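Local coordinates for fimbrial protein MyfA (Yersinia enterocolitica, PDB 5LND) that forms the major structural subunit of Myf fimbriae, self-complemented here as an Ig-like domain, and belongs to a probable virulence factor of pathogenic serotypes, at residues H26-D31 with R81-F86; W38-T43 with D71-D76; G49-A54 with G97-T102; D60-E65 with F87-D92. All blocks are in the same frame, centred on the assembly; numbering follows the deposited sequence.

Contact 1: H26-D31 with R81-F86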
loop_
_atom_site.group_PDB
_atom_site.type_symbol
_atom_site.label_atom_id
_atom_site.label_comp_id
_atom_site.label_asym_id
_atom_site.label_seq_id
_atom_site.Cartn_x
_atom_site.Cartn_y
_atom_site.Cartn_z
ATOM N N HIS B 26 -4.554 -14.063 15.347
ATOM C CA HIS B 26 -4.324 -15.319 16.039
ATOM C C HIS B 26 -5.102 -16.438 15.367
ATOM O O HIS B 26 -6.287 -16.280 15.059
ATOM C CB HIS B 26 -4.720 -15.215 17.505
ATOM C CG HIS B 26 -4.449 -16.460 18.293
ATOM N ND1 HIS B 26 -3.175 -16.880 18.613
ATOM C CD2 HIS B 26 -5.291 -17.373 18.836
ATOM C CE1 HIS B 26 -3.244 -17.996 19.316
ATOM N NE2 HIS B 26 -4.517 -18.316 19.466
ATOM N N LEU B 27 -4.429 -17.566 15.153
ATOM C CA LEU B 27 -5.006 -18.687 14.430
ATOM C C LEU B 27 -4.968 -19.944 15.274
ATOM O O LEU B 27 -3.974 -20.207 15.945
ATOM C CB LEU B 27 -4.222 -18.924 13.138
ATOM C CG LEU B 27 -4.473 -20.259 12.432
ATOM C CD1 LEU B 27 -5.844 -20.307 11.832
ATOM C CD2 LEU B 27 -3.425 -20.486 11.378
ATOM N N VAL B 28 -6.052 -20.716 15.248
ATOM C CA VAL B 28 -6.095 -22.003 15.932
ATOM C C VAL B 28 -6.612 -23.084 14.999
ATOM O O VAL B 28 -7.746 -23.016 14.538
ATOM C CB VAL B 28 -6.994 -21.956 17.180
ATOM C CG1 VAL B 28 -6.978 -23.293 17.884
ATOM C CG2 VAL B 28 -6.520 -20.874 18.121
ATOM N N MET B 29 -5.778 -24.081 14.723
ATOM C CA MET B 29 -6.162 -25.181 13.846
ATOM C C MET B 29 -6.253 -26.480 14.650
ATOM O O MET B 29 -5.248 -26.971 15.166
ATOM C CB MET B 29 -5.157 -25.323 12.693
ATOM C CG MET B 29 -5.048 -24.103 11.780
ATOM S SD MET B 29 -3.657 -24.140 10.641
ATOM C CE MET B 29 -2.289 -23.889 11.757
ATOM N N SER B 30 -7.458 -27.035 14.746
ATOM C CA SER B 30 -7.695 -28.196 15.595
ATOM C C SER B 30 -8.148 -29.460 14.870
ATOM O O SER B 30 -8.916 -29.400 13.907
ATOM C CB SER B 30 -8.711 -27.853 16.682
ATOM O OG SER B 30 -8.184 -26.898 17.575
ATOM N N ASP B 31 -7.649 -30.596 15.361
ATOM C CA ASP B 31 -8.190 -31.920 15.057
ATOM C C ASP B 31 -7.536 -32.984 15.922
ATOM O O ASP B 31 -6.314 -33.054 16.007
ATOM C CB ASP B 31 -8.001 -32.291 13.592
ATOM C CG ASP B 31 -8.945 -33.390 13.158
ATOM O OD1 ASP B 31 -9.628 -33.965 14.028
ATOM O OD2 ASP B 31 -9.009 -33.684 11.950
ATOM N N ARG B 81 -4.020 -29.793 18.532
ATOM C CA ARG B 81 -4.211 -28.359 18.399
ATOM C C ARG B 81 -2.928 -27.596 18.119
ATOM O O ARG B 81 -1.939 -27.734 18.843
ATOM C CB ARG B 81 -4.876 -27.811 19.653
ATOM C CG ARG B 81 -5.405 -26.414 19.483
ATOM C CD ARG B 81 -6.496 -26.126 20.486
ATOM N NE ARG B 81 -5.998 -25.525 21.717
ATOM C CZ ARG B 81 -6.273 -24.284 22.108
ATOM N NH1 ARG B 81 -7.046 -23.502 21.366
ATOM N NH2 ARG B 81 -5.778 -23.823 23.249
ATOM N N VAL B 82 -2.955 -26.798 17.053
ATOM C CA VAL B 82 -1.881 -25.862 16.737
ATOM C C VAL B 82 -2.370 -24.419 16.842
ATOM O O VAL B 82 -3.443 -24.074 16.345
ATOM C CB VAL B 82 -1.359 -26.061 15.308
ATOM C CG1 VAL B 82 -0.239 -25.075 15.005
ATOM C CG2 VAL B 82 -0.892 -27.476 15.111
ATOM N N GLU B 83 -1.569 -23.577 17.481
ATOM C CA GLU B 83 -1.830 -22.149 17.495
ATOM C C GLU B 83 -0.704 -21.400 16.815
ATOM O O GLU B 83 0.454 -21.829 16.851
ATOM C CB GLU B 83 -1.969 -21.651 18.925
ATOM C CG GLU B 83 -2.907 -22.487 19.759
ATOM C CD GLU B 83 -3.391 -21.754 20.972
ATOM O OE1 GLU B 83 -2.976 -20.594 21.169
ATOM O OE2 GLU B 83 -4.193 -22.330 21.724
ATOM N N ALA B 84 -1.051 -20.271 16.206
ATOM C CA ALA B 84 -0.057 -19.388 15.610
ATOM C C ALA B 84 -0.508 -17.954 15.757
ATOM O O ALA B 84 -1.687 -17.656 15.580
ATOM C CB ALA B 84 0.157 -19.724 14.158
ATOM N N THR B 85 0.429 -17.071 16.096
ATOM C CA THR B 85 0.168 -15.636 16.057
ATOM C C THR B 85 0.895 -15.036 14.861
ATOM O O THR B 85 2.053 -15.361 14.605
ATOM C CB THR B 85 0.627 -14.927 17.335
ATOM O OG1 THR B 85 0.041 -15.562 18.474
ATOM C CG2 THR B 85 0.211 -13.464 17.318
ATOM N N PHE B 86 0.208 -14.177 14.121
ATOM C CA PHE B 86 0.837 -13.477 13.019
ATOM C C PHE B 86 1.097 -12.046 13.446
ATOM O O PHE B 86 0.171 -11.322 13.818
ATOM C CB PHE B 86 -0.039 -13.535 11.767
ATOM C CG PHE B 86 -0.224 -14.924 11.228
ATOM C CD1 PHE B 86 0.611 -15.413 10.232
ATOM C CD2 PHE B 86 -1.233 -15.747 11.725
ATOM C CE1 PHE B 86 0.442 -16.699 9.733
ATOM C CE2 PHE B 86 -1.407 -17.038 11.236
ATOM C CZ PHE B 86 -0.566 -17.511 10.239
#
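Leu27 and Ala84 face each other as a hydrogen-bonded antiparallel pair: Leu27 N donates to Ala84 O at 2.8 Å, and Ala84 N returns the bond to Leu27 O. Two residues on, Met29 and Val82 repeat the exchange, the bond from Val82 N to Met29 O being nearly straight at 177°. On the face that carries Leu27, Met29, Val82 and Ala84, Met29 and Val82 lie side by side, Met29 CE 4.0 Å from Val82 CG1. At the far end of this row Leu27 CB touches the edge of the Phe86 ring, 3.9 Å from CE2. The other face is largely polar, with Val28 among its charged and hydroxyl groups. His26 leans its ring across the neighbouring strand, chi1 (-177°) setting CG opposite the backbone N, and ND1 makes a weak 3.5 Å hydrogen bond with Thr85 OG1; Glu83 OE1 also reaches the edge of the ring, 3.2 Å from CE1. Farther along, the aliphatic part of Arg81 covers Ser30, CG standing 3.4 Å from OG, while NH1 meets Val28 CG1. Behind the apolar row, Trp38 and Val40 of strand 37-52 pack on Leu27, Met29 and Val82, and strand 3-8 pairs with the far side of 22-30. The join is thus two-faced, as expected of a beta-sandwich: backbone bonds hold the strands in register, apolar groups turn to the interior, and imidazole, carboxylate and guanidinium gather outside.

Contact 2: W38-T43 with D71-D76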
loop_
_atom_site.group_PDB
_atom_site.type_symbol
_atom_site.label_atom_id
_atom_site.label_comp_id
_atom_site.label_asym_id
_atom_site.label_seq_id
_atom_site.Cartn_x
_atom_site.Cartn_y
_atom_site.Cartn_z
ATOM N N TRP B 38 -0.391 -28.972 8.686
ATOM C CA TRP B 38 -1.309 -27.960 8.171
ATOM C C TRP B 38 -0.650 -27.047 7.136
ATOM O O TRP B 38 0.560 -26.839 7.153
ATOM C CB TRP B 38 -1.843 -27.095 9.323
ATOM C CG TRP B 38 -2.441 -27.865 10.471
ATOM C CD1 TRP B 38 -1.777 -28.407 11.529
ATOM C CD2 TRP B 38 -3.826 -28.171 10.668
ATOM N NE1 TRP B 38 -2.663 -29.028 12.376
ATOM C CE2 TRP B 38 -3.928 -28.899 11.867
ATOM C CE3 TRP B 38 -4.989 -27.895 9.947
ATOM C CZ2 TRP B 38 -5.153 -29.358 12.360
ATOM C CZ3 TRP B 38 -6.192 -28.344 10.438
ATOM C CH2 TRP B 38 -6.268 -29.069 11.628
ATOM N N ASN B 39 -1.462 -26.513 6.236
ATOM C CA ASN B 39 -1.057 -25.416 5.383
ATOM C C ASN B 39 -1.897 -24.191 5.717
ATOM O O ASN B 39 -3.071 -24.320 6.047
ATOM C CB ASN B 39 -1.242 -25.789 3.915
ATOM C CG ASN B 39 -0.243 -26.817 3.450
ATOM O OD1 ASN B 39 0.902 -26.815 3.890
ATOM N ND2 ASN B 39 -0.667 -27.703 2.551
ATOM N N VAL B 40 -1.289 -23.010 5.673
ATOM C CA VAL B 40 -2.054 -21.774 5.672
ATOM C C VAL B 40 -1.680 -21.042 4.390
ATOM O O VAL B 40 -0.550 -20.571 4.249
ATOM C CB VAL B 40 -1.788 -20.899 6.914
ATOM C CG1 VAL B 40 -2.742 -19.712 6.949
ATOM C CG2 VAL B 40 -1.931 -21.705 8.170
ATOM N N ARG B 41 -2.617 -20.981 3.445
ATOM C CA ARG B 41 -2.352 -20.407 2.133
ATOM C C ARG B 41 -3.072 -19.081 1.914
ATOM O O ARG B 41 -4.301 -19.039 1.891
ATOM C CB ARG B 41 -2.804 -21.376 1.043
ATOM C CG ARG B 41 -2.264 -22.787 1.169
ATOM C CD ARG B 41 -2.488 -23.523 -0.120
ATOM N NE ARG B 41 -1.825 -24.818 -0.157
ATOM C CZ ARG B 41 -0.724 -25.054 -0.858
ATOM N NH1 ARG B 41 -0.193 -24.073 -1.559
ATOM N NH2 ARG B 41 -0.158 -26.254 -0.862
ATOM N N PRO B 42 -2.310 -17.996 1.716
ATOM C CA PRO B 42 -2.909 -16.678 1.450
ATOM C C PRO B 42 -3.769 -16.678 0.194
ATOM O O PRO B 42 -3.438 -17.359 -0.772
ATOM C CB PRO B 42 -1.691 -15.776 1.229
ATOM C CG PRO B 42 -0.568 -16.458 1.939
ATOM C CD PRO B 42 -0.840 -17.935 1.792
ATOM N N THR B 43 -4.862 -15.927 0.205
ATOM C CA THR B 43 -5.733 -15.884 -0.960
ATOM C C THR B 43 -6.119 -14.454 -1.316
ATOM O O THR B 43 -6.099 -13.567 -0.462
ATOM C CB THR B 43 -7.019 -16.747 -0.775
ATOM O OG1 THR B 43 -7.906 -16.116 0.155
ATOM C CG2 THR B 43 -6.691 -18.186 -0.305
ATOM N N ASP B 71 5.162 -19.503 -1.029
ATOM C CA ASP B 71 3.973 -18.653 -1.062
ATOM C C ASP B 71 2.966 -18.896 0.064
ATOM O O ASP B 71 1.889 -18.293 0.076
ATOM C CB ASP B 71 3.258 -18.807 -2.403
ATOM C CG ASP B 71 2.747 -20.218 -2.629
ATOM O OD1 ASP B 71 3.169 -21.137 -1.907
ATOM O OD2 ASP B 71 1.920 -20.417 -3.539
ATOM N N HIS B 72 3.302 -19.769 1.010
ATOM C CA HIS B 72 2.356 -20.113 2.073
ATOM C C HIS B 72 3.066 -20.628 3.301
ATOM O O HIS B 72 4.249 -20.953 3.255
ATOM C CB HIS B 72 1.340 -21.149 1.582
ATOM C CG HIS B 72 1.928 -22.501 1.314
ATOM N ND1 HIS B 72 2.498 -22.839 0.107
ATOM C CD2 HIS B 72 2.033 -23.600 2.100
ATOM C CE1 HIS B 72 2.934 -24.084 0.163
ATOM N NE2 HIS B 72 2.666 -24.569 1.361
ATOM N N TRP B 73 2.340 -20.688 4.407
ATOM C CA TRP B 73 2.911 -21.221 5.627
ATOM C C TRP B 73 2.531 -22.680 5.763
ATOM O O TRP B 73 1.515 -23.118 5.230
ATOM C CB TRP B 73 2.451 -20.440 6.854
ATOM C CG TRP B 73 2.990 -19.041 6.938
ATOM C CD1 TRP B 73 4.200 -18.651 7.424
ATOM C CD2 TRP B 73 2.317 -17.843 6.532
ATOM N NE1 TRP B 73 4.321 -17.286 7.345
ATOM C CE2 TRP B 73 3.179 -16.765 6.799
ATOM C CE3 TRP B 73 1.067 -17.582 5.968
ATOM C CZ2 TRP B 73 2.827 -15.439 6.520
ATOM C CZ3 TRP B 73 0.723 -16.275 5.695
ATOM C CH2 TRP B 73 1.599 -15.222 5.964
ATOM N N TRP B 74 3.361 -23.437 6.461
ATOM C CA TRP B 74 3.082 -24.844 6.684
ATOM C C TRP B 74 3.775 -25.294 7.952
ATOM O O TRP B 74 4.684 -24.633 8.449
ATOM C CB TRP B 74 3.565 -25.682 5.506
ATOM C CG TRP B 74 5.046 -25.700 5.368
ATOM C CD1 TRP B 74 5.822 -24.730 4.828
ATOM C CD2 TRP B 74 5.936 -26.754 5.762
ATOM N NE1 TRP B 74 7.142 -25.103 4.867
ATOM C CE2 TRP B 74 7.238 -26.344 5.432
ATOM C CE3 TRP B 74 5.755 -28.000 6.360
ATOM C CZ2 TRP B 74 8.358 -27.137 5.687
ATOM C CZ3 TRP B 74 6.868 -28.783 6.613
ATOM C CH2 TRP B 74 8.151 -28.351 6.270
ATOM N N ILE B 75 3.338 -26.426 8.471
ATOM C CA ILE B 75 3.955 -27.007 9.638
ATOM C C ILE B 75 3.608 -28.488 9.634
ATOM O O ILE B 75 2.524 -28.880 9.179
ATOM C CB ILE B 75 3.470 -26.308 10.935
ATOM C CG1 ILE B 75 4.370 -26.653 12.121
ATOM C CG2 ILE B 75 2.025 -26.652 11.231
ATOM C CD1 ILE B 75 3.930 -25.990 13.420
ATOM N N ASP B 76 4.546 -29.317 10.081
ATOM C CA ASP B 76 4.233 -30.710 10.356
ATOM C C ASP B 76 3.960 -30.838 11.846
ATOM O O ASP B 76 4.891 -30.914 12.649
ATOM C CB ASP B 76 5.387 -31.630 9.973
ATOM C CG ASP B 76 5.537 -31.814 8.483
ATOM O OD1 ASP B 76 4.575 -31.626 7.721
ATOM O OD2 ASP B 76 6.656 -32.164 8.086
HETATM O O HOH W 1 3.422 -26.923 2.322
HETATM O O HOH W 2 -0.119 -21.257 -1.615
#
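The imidazole of His72 carries the Arg41 guanidinium on one face, NH1 lying 3.4 Å from ND1 and displaced toward the rim, with the two planes 33° apart. At the ring edge ND1 donates to Asp71 OD1 at 2.7 Å, on the syn side but tilted out of the carboxylate plane, and a water in the ring plane joins NE2 to Asn39 OD1. Both ring nitrogens are therefore engaged, which fixes the rotation of the ring beneath the guanidinium. A second water links Arg41 NH1 to Asp71 OD2, weakly on the aspartate side, while Arg41 NE forms a salt bridge with Glu106. These groups line one face of an antiparallel strand pair in the larger sheet of the Ig-like sandwich, where Trp38 pairs with Ile75 and Val40 with Trp73 through reciprocal backbone bonds, the bond from Val40 N to Trp73 O measuring 2.8 Å. The opposite face is apolar: Val40 CB rests 4.3 Å from Trp73 CB, and Ile75 CG2 meets the edge of the Trp38 indole at CD1. Beyond the last bridge Pro42 CG sits 4.0 Å from Trp73 CZ3. The Trp73 indole also makes edge-to-face pairs with Phe86 and Trp68.

Contact 3: G49-A54 with G97-T102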
loop_
_atom_site.group_PDB
_atom_site.type_symbol
_atom_site.label_atom_id
_atom_site.label_comp_id
_atom_site.label_asym_id
_atom_site.label_seq_id
_atom_site.Cartn_x
_atom_site.Cartn_y
_atom_site.Cartn_z
ATOM N N GLY B 49 1.498 -13.126 1.400
ATOM C CA GLY B 49 1.540 -13.187 2.848
ATOM C C GLY B 49 1.262 -11.844 3.503
ATOM O O GLY B 49 1.887 -11.497 4.505
ATOM N N GLN B 50 0.327 -11.080 2.947
ATOM C CA GLN B 50 0.063 -9.728 3.443
ATOM C C GLN B 50 -1.343 -9.527 3.988
ATOM O O GLN B 50 -2.276 -10.186 3.560
ATOM C CB GLN B 50 0.306 -8.698 2.340
ATOM C CG GLN B 50 1.762 -8.395 2.073
ATOM C CD GLN B 50 2.370 -9.341 1.075
ATOM O OE1 GLN B 50 1.754 -9.663 0.064
ATOM N NE2 GLN B 50 3.586 -9.796 1.353
ATOM N N MET B 51 -1.482 -8.605 4.937
ATOM C CA MET B 51 -2.789 -8.047 5.256
ATOM C C MET B 51 -2.961 -6.777 4.412
ATOM O O MET B 51 -1.995 -6.055 4.171
ATOM C CB MET B 51 -2.945 -7.813 6.764
ATOM C CG MET B 51 -2.147 -6.666 7.330
ATOM S SD MET B 51 -2.274 -6.447 9.125
ATOM C CE MET B 51 -3.959 -6.865 9.433
ATOM N N VAL B 52 -4.174 -6.533 3.926
ATOM C CA VAL B 52 -4.407 -5.484 2.936
ATOM C C VAL B 52 -5.572 -4.570 3.332
ATOM O O VAL B 52 -6.672 -5.048 3.619
ATOM C CB VAL B 52 -4.687 -6.105 1.551
ATOM C CG1 VAL B 52 -4.860 -5.037 0.493
ATOM C CG2 VAL B 52 -3.567 -7.015 1.154
ATOM N N SER B 53 -5.338 -3.256 3.346
ATOM C CA SER B 53 -6.382 -2.299 3.728
ATOM C C SER B 53 -7.273 -1.879 2.555
ATOM O O SER B 53 -7.026 -2.242 1.413
ATOM C CB SER B 53 -5.786 -1.064 4.391
ATOM O OG SER B 53 -5.058 -0.296 3.467
ATOM N N ALA B 54 -8.311 -1.102 2.843
ATOM C CA ALA B 54 -9.300 -0.745 1.829
ATOM C C ALA B 54 -8.729 -0.057 0.606
ATOM O O ALA B 54 -9.245 -0.265 -0.487
ATOM C CB ALA B 54 -10.409 0.090 2.418
ATOM N N GLY B 97 -5.627 2.047 8.900
ATOM C CA GLY B 97 -6.509 1.343 7.989
ATOM C C GLY B 97 -7.151 0.112 8.586
ATOM O O GLY B 97 -6.808 -0.311 9.688
ATOM N N GLU B 98 -8.100 -0.460 7.859
ATOM C CA GLU B 98 -8.679 -1.728 8.250
ATOM C C GLU B 98 -8.060 -2.779 7.355
ATOM O O GLU B 98 -8.406 -2.883 6.180
ATOM C CB GLU B 98 -10.195 -1.690 8.074
ATOM C CG GLU B 98 -10.871 -0.567 8.847
ATOM C CD GLU B 98 -10.706 -0.727 10.337
ATOM O OE1 GLU B 98 -10.801 -1.873 10.819
ATOM O OE2 GLU B 98 -10.471 0.284 11.028
ATOM N N TYR B 99 -7.128 -3.549 7.897
ATOM C CA TYR B 99 -6.368 -4.460 7.061
ATOM C C TYR B 99 -6.881 -5.878 7.134
ATOM O O TYR B 99 -6.926 -6.478 8.204
ATOM C CB TYR B 99 -4.913 -4.453 7.464
ATOM C CG TYR B 99 -4.156 -3.182 7.227
ATOM C CD1 TYR B 99 -3.389 -3.024 6.086
ATOM C CD2 TYR B 99 -4.154 -2.165 8.172
ATOM C CE1 TYR B 99 -2.662 -1.886 5.874
ATOM C CE2 TYR B 99 -3.426 -1.015 7.966
ATOM C CZ TYR B 99 -2.690 -0.884 6.813
ATOM O OH TYR B 99 -1.957 0.251 6.594
ATOM N N GLN B 100 -7.233 -6.419 5.978
ATOM C CA GLN B 100 -7.824 -7.740 5.914
ATOM C C GLN B 100 -6.843 -8.790 5.428
ATOM O O GLN B 100 -6.106 -8.580 4.473
ATOM C CB GLN B 100 -9.031 -7.716 4.984
ATOM C CG GLN B 100 -9.846 -8.981 5.011
ATOM C CD GLN B 100 -10.931 -8.998 3.953
ATOM O OE1 GLN B 100 -10.736 -8.518 2.836
ATOM N NE2 GLN B 100 -12.079 -9.568 4.298
ATOM N N PHE B 101 -6.833 -9.927 6.102
ATOM C CA PHE B 101 -6.160 -11.088 5.568
ATOM C C PHE B 101 -7.203 -12.141 5.229
ATOM O O PHE B 101 -8.113 -12.414 6.013
ATOM C CB PHE B 101 -5.133 -11.637 6.550
ATOM C CG PHE B 101 -4.440 -12.864 6.056
ATOM C CD1 PHE B 101 -3.315 -12.763 5.250
ATOM C CD2 PHE B 101 -4.926 -14.128 6.379
ATOM C CE1 PHE B 101 -2.680 -13.901 4.789
ATOM C CE2 PHE B 101 -4.298 -15.269 5.923
ATOM C CZ PHE B 101 -3.176 -15.157 5.125
ATOM N N THR B 102 -7.066 -12.708 4.039
ATOM C CA THR B 102 -7.862 -13.835 3.615
ATOM C C THR B 102 -6.914 -14.977 3.308
ATOM O O THR B 102 -5.797 -14.768 2.820
ATOM C CB THR B 102 -8.706 -13.497 2.373
ATOM O OG1 THR B 102 -7.868 -12.995 1.322
ATOM C CG2 THR B 102 -9.742 -12.456 2.718
HETATM O O HOH W 3 -8.641 0.720 4.842
#
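In the larger sheet of the sandwich, the end of strand 37-52 meets the start of strand 97-108 through a single antiparallel bridge, Val52 with Gln100. Val52 N donates to Gln100 O at 2.9 Å and Gln100 N to Val52 O at 2.8 Å; the second bond is almost straight at its hydrogen (175°). The short segments run at 132° to each other, an antiparallel pair strongly splayed, and the pairing is supplemented on both flanks by CA-H...O contacts, among them Ser53 CA to Glu98 O at 3.2 Å.

Tyr99 gives the largest share of the contact. Over one face of its ring lies Ser53 CB, 3.7 Å from the centroid in a CH-pi contact, while Met51 crosses the tyrosine side chain at about a right angle. A chi1 of 72°, which sets CG of Met51 between its backbone N and carbonyl carbon, directs the thioether along the root of the ring: CE comes to 3.3 Å from Tyr99 CB, and SD makes an oblique Met-aromatic approach. The far end of the ring is tied down through OH to Lys95 O. In this Ig-like fold, strand 97-108 lies between 37-52 and 118-130, and Met51 accordingly also touches Lys128, as well as Val59 and, across the sandwich, Phe25. Phe101, whose side chain likewise packs on Phe25, presents the edge of its ring to Gln50 O, with CD1 3.3 Å away. Near the outer end of the bridge a water accepts from both Ala54 N and Glu98 N, carrying the connection past the last direct backbone bond.

Contact 4: D60-E65 with F87-D92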
loop_
_atom_site.group_PDB
_atom_site.type_symbol
_atom_site.label_atom_id
_atom_site.label_comp_id
_atom_site.label_asym_id
_atom_site.label_seq_id
_atom_site.Cartn_x
_atom_site.Cartn_y
_atom_site.Cartn_z
ATOM N N ASP B 60 3.342 -6.884 5.429
ATOM C CA ASP B 60 3.772 -8.273 5.531
ATOM C C ASP B 60 3.370 -8.901 6.854
ATOM O O ASP B 60 3.342 -8.228 7.883
ATOM C CB ASP B 60 5.286 -8.374 5.365
ATOM C CG ASP B 60 5.741 -7.968 3.988
ATOM O OD1 ASP B 60 4.925 -8.060 3.052
ATOM O OD2 ASP B 60 6.910 -7.556 3.842
ATOM N N LEU B 61 3.050 -10.193 6.817
ATOM C CA LEU B 61 2.745 -10.951 8.026
ATOM C C LEU B 61 3.869 -11.935 8.312
ATOM O O LEU B 61 4.516 -12.424 7.390
ATOM C CB LEU B 61 1.421 -11.683 7.874
ATOM C CG LEU B 61 0.209 -10.776 7.788
ATOM C CD1 LEU B 61 -1.045 -11.628 7.653
ATOM C CD2 LEU B 61 0.141 -9.875 9.004
ATOM N N HIS B 62 4.105 -12.199 9.592
ATOM C CA HIS B 62 5.143 -13.122 10.021
ATOM C C HIS B 62 4.618 -13.968 11.158
ATOM O O HIS B 62 3.751 -13.542 11.917
ATOM C CB HIS B 62 6.370 -12.370 10.526
ATOM C CG HIS B 62 6.861 -11.316 9.594
ATOM N ND1 HIS B 62 7.779 -11.572 8.599
ATOM C CD2 HIS B 62 6.567 -9.999 9.506
ATOM C CE1 HIS B 62 8.029 -10.456 7.940
ATOM N NE2 HIS B 62 7.303 -9.487 8.470
ATOM N N THR B 63 5.169 -15.168 11.281
ATOM C CA THR B 63 4.800 -16.080 12.351
ATOM C C THR B 63 6.035 -16.865 12.767
ATOM O O THR B 63 6.834 -17.264 11.926
ATOM C CB THR B 63 3.631 -17.023 11.926
ATOM O OG1 THR B 63 3.271 -17.881 13.011
ATOM C CG2 THR B 63 4.003 -17.868 10.724
ATOM N N ASN B 64 6.203 -17.051 14.070
ATOM C CA ASN B 64 7.331 -17.804 14.587
ATOM C C ASN B 64 6.948 -19.252 14.844
ATOM O O ASN B 64 7.751 -20.035 15.341
ATOM C CB ASN B 64 7.847 -17.181 15.885
ATOM C CG ASN B 64 8.510 -15.833 15.671
ATOM O OD1 ASN B 64 9.162 -15.599 14.653
ATOM N ND2 ASN B 64 8.346 -14.934 16.638
ATOM N N GLU B 65 5.711 -19.596 14.507
ATOM C CA GLU B 65 5.191 -20.927 14.750
ATOM C C GLU B 65 5.099 -21.765 13.485
ATOM O O GLU B 65 5.004 -22.981 13.568
ATOM C CB GLU B 65 3.813 -20.851 15.411
ATOM C CG GLU B 65 3.790 -20.136 16.761
ATOM C CD GLU B 65 3.844 -18.636 16.623
ATOM O OE1 GLU B 65 3.305 -18.116 15.631
ATOM O OE2 GLU B 65 4.447 -17.979 17.487
ATOM N N PHE B 87 2.363 -11.650 13.409
ATOM C CA PHE B 87 2.748 -10.346 13.909
ATOM C C PHE B 87 3.339 -9.478 12.805
ATOM O O PHE B 87 3.735 -9.980 11.753
ATOM C CB PHE B 87 3.745 -10.500 15.056
ATOM C CG PHE B 87 5.041 -11.129 14.645
ATOM C CD1 PHE B 87 6.066 -10.358 14.125
ATOM C CD2 PHE B 87 5.234 -12.495 14.776
ATOM C CE1 PHE B 87 7.245 -10.934 13.740
ATOM C CE2 PHE B 87 6.419 -13.080 14.390
ATOM C CZ PHE B 87 7.428 -12.296 13.870
ATOM N N LEU B 88 3.386 -8.172 13.053
ATOM C CA LEU B 88 4.048 -7.237 12.158
ATOM C C LEU B 88 5.472 -7.048 12.665
ATOM O O LEU B 88 5.699 -7.023 13.868
ATOM C CB LEU B 88 3.304 -5.913 12.151
ATOM C CG LEU B 88 1.809 -6.000 11.892
ATOM C CD1 LEU B 88 1.216 -4.612 11.792
ATOM C CD2 LEU B 88 1.538 -6.806 10.634
ATOM N N ALA B 89 6.437 -6.933 11.761
ATOM C CA ALA B 89 7.823 -6.815 12.191
ATOM C C ALA B 89 8.103 -5.451 12.821
ATOM O O ALA B 89 7.506 -4.438 12.455
ATOM C CB ALA B 89 8.774 -7.090 11.042
ATOM N N ALA B 90 9.015 -5.441 13.784
ATOM C CA ALA B 90 9.505 -4.201 14.363
ATOM C C ALA B 90 10.181 -3.366 13.286
ATOM O O ALA B 90 10.969 -3.890 12.504
ATOM C CB ALA B 90 10.490 -4.507 15.453
ATOM N N GLY B 91 9.890 -2.068 13.259
ATOM C CA GLY B 91 10.519 -1.173 12.303
ATOM C C GLY B 91 9.665 -0.879 11.085
ATOM O O GLY B 91 9.989 0.017 10.291
ATOM N N ASP B 92 8.587 -1.643 10.929
ATOM C CA ASP B 92 7.639 -1.420 9.845
ATOM C C ASP B 92 6.859 -0.122 10.042
ATOM O O ASP B 92 6.294 0.117 11.107
ATOM C CB ASP B 92 6.675 -2.607 9.716
ATOM C CG ASP B 92 7.232 -3.733 8.856
ATOM O OD1 ASP B 92 8.448 -4.004 8.939
ATOM O OD2 ASP B 92 6.445 -4.340 8.093
HETATM O O HOH W 4 5.368 -4.714 5.624
HETATM O O HOH W 5 5.626 -6.774 9.172
#
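With chi1 at 64°, Phe87 folds its CG back over its own backbone, and the ring swings over His62, whose CG lies anti to the carbonyl carbon (chi1 -50°). The result is a CH-pi contact, His62 CB standing 3.8 Å from the centroid of the Phe87 ring. The imidazole itself is slid well off the phenyl, so the two rings barely overlap, and its CD2 edge faces Phe87 O. Asn64 approaches the phenyl obliquely, ND2 lying 3.5 Å from CE2 of Phe87. The backbones beneath are joined by a reciprocal pair of bonds, of which Phe87 N to His62 O is the shorter at 2.8 Å. Toward the interior, Leu61 CD2 and Leu88 CD2 touch at 3.7 Å, and Leu61 continues onto Trp73. Where the strand gives way to the type II turn Ala89-Asp92, one water accepts from Ala89 N, 2.7 Å away, and donates to both Asp60 O and Asp92 OD2; a second connects Asp60 N to the same carboxylate oxygen. The loop 60-65 is thus fastened to the end of strand 81-88 by one beta bridge and a CH-pi contact, with water replacing direct backbone bonds beyond it.

Overall arrangement
Contacts 1 and 2 face each other across the beta-sandwich, their centres about 12 Å apart, Leu27 and Val82 packing on Val40 and Trp38. Contacts 2 and 3 share strand 37-52 and lie about 17 Å apart in the larger sheet, whereas contacts 1 and 4 share strand 81-88. Contact 4 bridges the two sheets at the side: Glu65 bonds to Thr85, Thr63 more weakly, and Leu61 to Gly49. In sequence, the first segments run 1, 2, 3, 4 and the second 2, 1, 4, 3, so only contact 2 falls within the span of contact 1, and contact 4 within that of contact 3. Strands distant in sequence are thus brought together in one Ig-like domain, self-complemented in this construct.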